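Side-chain contacts in deoxyhypusine hydroxylase (Homo sapiens, PDB 4D50), which catalyses the hydroxylation of deoxyhypusine to hypusine in the translation factor eIF5A, using molecular oxygen and two iron ions per subunit: residues G43-A46 and W47-A51; V108-I111 and L112-Y115. All coordinates share one frame; numbering follows the deposited sequence.

Contact 1 of 2, residues G43-A46 and W47-A51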
loop_
_atom_site.group_PDB
_atom_site.type_symbol
_atom_site.label_atom_id
_atom_site.label_comp_id
_atom_site.label_asym_id
_atom_site.label_seq_id
_atom_site.Cartn_x
_atom_site.Cartn_y
_atom_site.Cartn_z
ATOM N N GLY A 43 -15.437 16.233 2.847
ATOM C CA GLY A 43 -15.842 16.084 1.470
ATOM C C GLY A 43 -14.967 15.006 0.797
ATOM O O GLY A 43 -15.457 14.074 0.115
ATOM N N ALA A 44 -13.669 15.127 1.014
ATOM C CA ALA A 44 -12.685 14.191 0.368
ATOM C C ALA A 44 -12.919 12.765 0.818
ATOM O O ALA A 44 -12.997 11.836 0.029
ATOM C CB ALA A 44 -11.299 14.617 0.672
ATOM N N ILE A 45 -13.088 12.572 2.112
ATOM C CA ILE A 45 -13.387 11.237 2.621
ATOM C C ILE A 45 -14.679 10.646 2.021
ATOM O O ILE A 45 -14.749 9.450 1.646
ATOM C CB ILE A 45 -13.393 11.278 4.170
ATOM C CG1 ILE A 45 -11.943 11.522 4.623
ATOM C CG2 ILE A 45 -13.902 10.002 4.765
ATOM C CD1 ILE A 45 -11.704 11.731 6.098
ATOM N N ALA A 46 -15.722 11.466 1.870
ATOM C CA ALA A 46 -16.973 10.996 1.296
ATOM C C ALA A 46 -16.895 10.569 -0.154
ATOM O O ALA A 46 -17.473 9.558 -0.511
ATOM C CB ALA A 46 -18.066 12.053 1.465
ATOM N N TRP A 47 -16.195 11.317 -0.964
ATOM C CA TRP A 47 -16.031 11.008 -2.355
ATOM C C TRP A 47 -15.172 9.715 -2.514
ATOM O O TRP A 47 -15.441 8.901 -3.356
ATOM C CB TRP A 47 -15.356 12.154 -3.088
ATOM C CG TRP A 47 -16.202 13.366 -3.376
ATOM C CD1 TRP A 47 -16.032 14.628 -2.862
ATOM C CD2 TRP A 47 -17.290 13.456 -4.304
ATOM N NE1 TRP A 47 -16.955 15.494 -3.400
ATOM C CE2 TRP A 47 -17.771 14.799 -4.260
ATOM C CE3 TRP A 47 -17.935 12.533 -5.124
ATOM C CZ2 TRP A 47 -18.839 15.235 -5.039
ATOM C CZ3 TRP A 47 -19.011 12.967 -5.914
ATOM C CH2 TRP A 47 -19.466 14.304 -5.845
ATOM N N ILE A 48 -14.167 9.556 -1.677
ATOM C CA ILE A 48 -13.264 8.359 -1.749
ATOM C C ILE A 48 -14.111 7.138 -1.369
ATOM O O ILE A 48 -13.994 6.060 -1.934
ATOM C CB ILE A 48 -12.053 8.496 -0.811
ATOM C CG1 ILE A 48 -11.076 9.600 -1.304
ATOM C CG2 ILE A 48 -11.263 7.203 -0.656
ATOM C CD1 ILE A 48 -9.962 9.882 -0.362
ATOM N N SER A 49 -14.990 7.352 -0.372
ATOM C CA SER A 49 -15.806 6.314 0.202
ATOM C C SER A 49 -16.851 5.870 -0.781
ATOM O O SER A 49 -17.125 4.670 -0.880
ATOM C CB SER A 49 -16.500 6.856 1.479
ATOM O OG SER A 49 -15.534 7.012 2.549
ATOM N N GLN A 50 -17.361 6.830 -1.543
ATOM C CA GLN A 50 -18.320 6.548 -2.604
ATOM C C GLN A 50 -17.742 5.626 -3.679
ATOM O O GLN A 50 -18.447 4.787 -4.211
ATOM C CB GLN A 50 -18.896 7.852 -3.185
ATOM C CG GLN A 50 -20.062 7.705 -4.175
ATOM C CD GLN A 50 -20.541 9.063 -4.717
ATOM O OE1 GLN A 50 -20.561 10.034 -4.003
ATOM N NE2 GLN A 50 -20.804 9.141 -6.022
ATOM N N ALA A 51 -16.468 5.760 -3.974
ATOM C CA ALA A 51 -15.819 4.882 -4.992
ATOM C C ALA A 51 -15.665 3.417 -4.641
ATOM O O ALA A 51 -15.294 2.611 -5.535
ATOM C CB ALA A 51 -14.484 5.481 -5.405
#
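Ser49 turns back one helical turn and holds the carbonyl of Ile45 with two of its atoms. Its OG donates to Ile45 O at 2.7 Å, and its own backbone N donates to the same oxygen at 2.9 Å. The hydroxyl stands above the carbonyl plane, 39° out of it, and the amide comes from the opposite face. OG can do this because it lies beside the backbone N of Ser49 (chi1 -72°), pointing back up the helix; the short polar side chain is thereby satisfied within its own helix. Next to it the buried Ile48 is closely packed: its CG1 lies 3.2 Å from Ala44 O, the oxygen that accepts the Ile48 amide, while its side chain packs on helices 26-39 and 57-70. On the Trp47 flank, CD1 of the indole comes to 3.1 Å from Gly43 O, obliquely to the ring. The ring extends toward helix 3-20, where NE1 is hydrogen-bonded to Asp13. The looser side is the exposed strip of Ala46 and Gln50, joined by the backbone bond from Gln50 N to Ala46 O (2.9 Å); of the Gln50 side chain, CB alone comes within about 4 Å of residues 43-46, 3.5 Å from Ala46 O. One face packed on helices and another turned to solvent make helix 42-50 a typical amphipathic helix of an alpha-solenoid of HEAT-like repeats.

Contact 2 of 2, residues V108-I111 and L112-Y115; sequences VLEI and LKQY
The second, short helix of HEAT-like repeat 2 carries this contact, in which side chains about one turn apart meet along helix 109-115. On the buried flank Val108 and Leu112 lie side by side and point the same way, with Val108 CG2 3.7 Å from Leu112 CD1. Backbone bonds tie the same turns, the straightest running from Leu112 N to Val108 O (3.1 Å, 172° at the hydrogen). A turn further on, Ile111 meets Tyr115. Ile111 CG1, set anti to its backbone N (chi1 -173°), reaches along the helix to Tyr115 CD1 at 3.7 Å, and Ile111 CD1 follows on toward CE1 at 4.0 Å. The carbonyl oxygen of Ile111, which accepts the Tyr115 amide, also sits at the edge of the tyrosine ring, in its plane, 3.3 Å from CD1. On the exposed flank the long chain of Lys113 is stretched out beyond CG and runs back toward the start of the helix, passing near the ends of both Leu109 and Glu110. Its CE comes to 4.1 Å from Leu109 CD2, and its NZ to 3.9 Å from Leu109 CD1. Glu110 bends at chi2 (-42°), which brings OE2 to 3.8 Å from Lys113 NZ, a long salt bridge that is probably weak where both residues are exposed. Around the helix, Val108 and Leu112 pack on Leu100 of helix 90-103, Leu112 also meets Val131 and Leu134 of helix 121-140, and Ile111 touches Val80 of helix 76-84, whose Gln84 is hydrogen-bonded to Tyr115 OH.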
loop_
_atom_site.group_PDB
_atom_site.type_symbol
_atom_site.label_atom_id
_atom_site.label_comp_id
_atom_site.label_asym_id
_atom_site.label_seq_id
_atom_site.Cartn_x
_atom_site.Cartn_y
_atom_site.Cartn_z
ATOM N N VAL A 108 -10.695 1.050 17.292
ATOM C CA VAL A 108 -10.759 -0.106 16.366
ATOM C C VAL A 108 -10.038 -1.337 16.838
ATOM O O VAL A 108 -10.080 -2.345 16.173
ATOM C CB VAL A 108 -10.262 0.279 14.943
ATOM C CG1 VAL A 108 -10.985 1.502 14.442
ATOM C CG2 VAL A 108 -8.740 0.505 14.885
ATOM N N LEU A 109 -9.444 -1.315 18.032
ATOM C CA LEU A 109 -8.655 -2.532 18.478
ATOM C C LEU A 109 -9.452 -3.789 18.534
ATOM O O LEU A 109 -8.989 -4.845 18.147
ATOM C CB LEU A 109 -8.105 -2.349 19.878
ATOM C CG LEU A 109 -6.684 -2.503 20.281
ATOM C CD1 LEU A 109 -6.684 -2.655 21.797
ATOM C CD2 LEU A 109 -5.972 -3.637 19.577
ATOM N N GLU A 110 -10.711 -3.694 18.956
ATOM C CA GLU A 110 -11.477 -4.903 19.202
ATOM C C GLU A 110 -11.829 -5.590 17.877
ATOM O O GLU A 110 -11.700 -6.828 17.758
ATOM C CB GLU A 110 -12.710 -4.637 20.124
ATOM C CG GLU A 110 -12.370 -4.651 21.641
ATOM C CD GLU A 110 -11.381 -5.793 22.080
ATOM O OE1 GLU A 110 -11.721 -7.001 22.013
ATOM O OE2 GLU A 110 -10.228 -5.467 22.489
ATOM N N ILE A 111 -12.237 -4.813 16.903
ATOM C CA ILE A 111 -12.488 -5.346 15.552
ATOM C C ILE A 111 -11.219 -5.924 14.925
ATOM O O ILE A 111 -11.269 -6.953 14.265
ATOM C CB ILE A 111 -13.187 -4.338 14.625
ATOM C CG1 ILE A 111 -13.564 -5.037 13.323
ATOM C CG2 ILE A 111 -12.340 -3.141 14.247
ATOM C CD1 ILE A 111 -14.905 -4.578 12.774
ATOM N N LEU A 112 -10.083 -5.216 15.061
ATOM C CA LEU A 112 -8.830 -5.788 14.545
ATOM C C LEU A 112 -8.438 -7.089 15.212
ATOM O O LEU A 112 -7.972 -7.993 14.588
ATOM C CB LEU A 112 -7.692 -4.777 14.579
ATOM C CG LEU A 112 -7.937 -3.557 13.713
ATOM C CD1 LEU A 112 -6.886 -2.535 13.962
ATOM C CD2 LEU A 112 -8.019 -3.825 12.233
ATOM N N LYS A 113 -8.616 -7.196 16.526
ATOM C CA LYS A 113 -8.400 -8.492 17.175
ATOM C C LYS A 113 -9.352 -9.599 16.640
ATOM O O LYS A 113 -8.931 -10.753 16.474
ATOM C CB LYS A 113 -8.599 -8.356 18.703
ATOM C CG LYS A 113 -7.431 -7.626 19.336
ATOM C CD LYS A 113 -7.775 -7.264 20.795
ATOM C CE LYS A 113 -6.482 -7.173 21.585
ATOM N NZ LYS A 113 -6.537 -6.398 22.857
ATOM N N GLN A 114 -10.615 -9.247 16.424
ATOM C CA GLN A 114 -11.628 -10.176 15.897
ATOM C C GLN A 114 -11.144 -10.731 14.522
ATOM O O GLN A 114 -11.114 -11.910 14.293
ATOM C CB GLN A 114 -12.958 -9.425 15.735
ATOM C CG GLN A 114 -14.140 -10.168 15.114
ATOM C CD GLN A 114 -15.402 -9.307 14.974
ATOM O OE1 GLN A 114 -15.360 -8.069 15.034
ATOM N NE2 GLN A 114 -16.549 -9.976 14.787
ATOM N N TYR A 115 -10.721 -9.820 13.662
ATOM C CA TYR A 115 -10.408 -10.160 12.283
ATOM C C TYR A 115 -9.019 -10.714 12.157
ATOM O O TYR A 115 -8.635 -11.129 11.075
ATOM C CB TYR A 115 -10.727 -9.034 11.298
ATOM C CG TYR A 115 -12.177 -8.979 10.959
ATOM C CD1 TYR A 115 -13.070 -8.320 11.800
ATOM C CD2 TYR A 115 -12.669 -9.523 9.814
ATOM C CE1 TYR A 115 -14.423 -8.309 11.530
ATOM C CE2 TYR A 115 -14.011 -9.498 9.518
ATOM C CZ TYR A 115 -14.875 -8.903 10.383
ATOM O OH TYR A 115 -16.240 -8.926 10.099
#

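In the fold
Both contacts are local, between side chains about one turn apart on short helices within the same HEAT-repeat region, about 24 Å between centres and without touching. Each is part core and part surface: Ile48 in contact 1 and Leu112 in contact 2 are buried between helices, with their side chains about 10 to 11 Å from side chains that bind iron, so neither contact forms the diiron site itself. Their chemistry differs. Contact 1 has, beside its backbone bonds, a serine hydroxyl turned onto its own helix, and its Ile45 borders a bound guanidine. Contact 2 adds apolar pairs and a long surface salt bridge. They hold different elements: contact 1 meets helices 3-20, 26-39 and 57-70, contact 2 helices 76-84, 90-103 and 121-140.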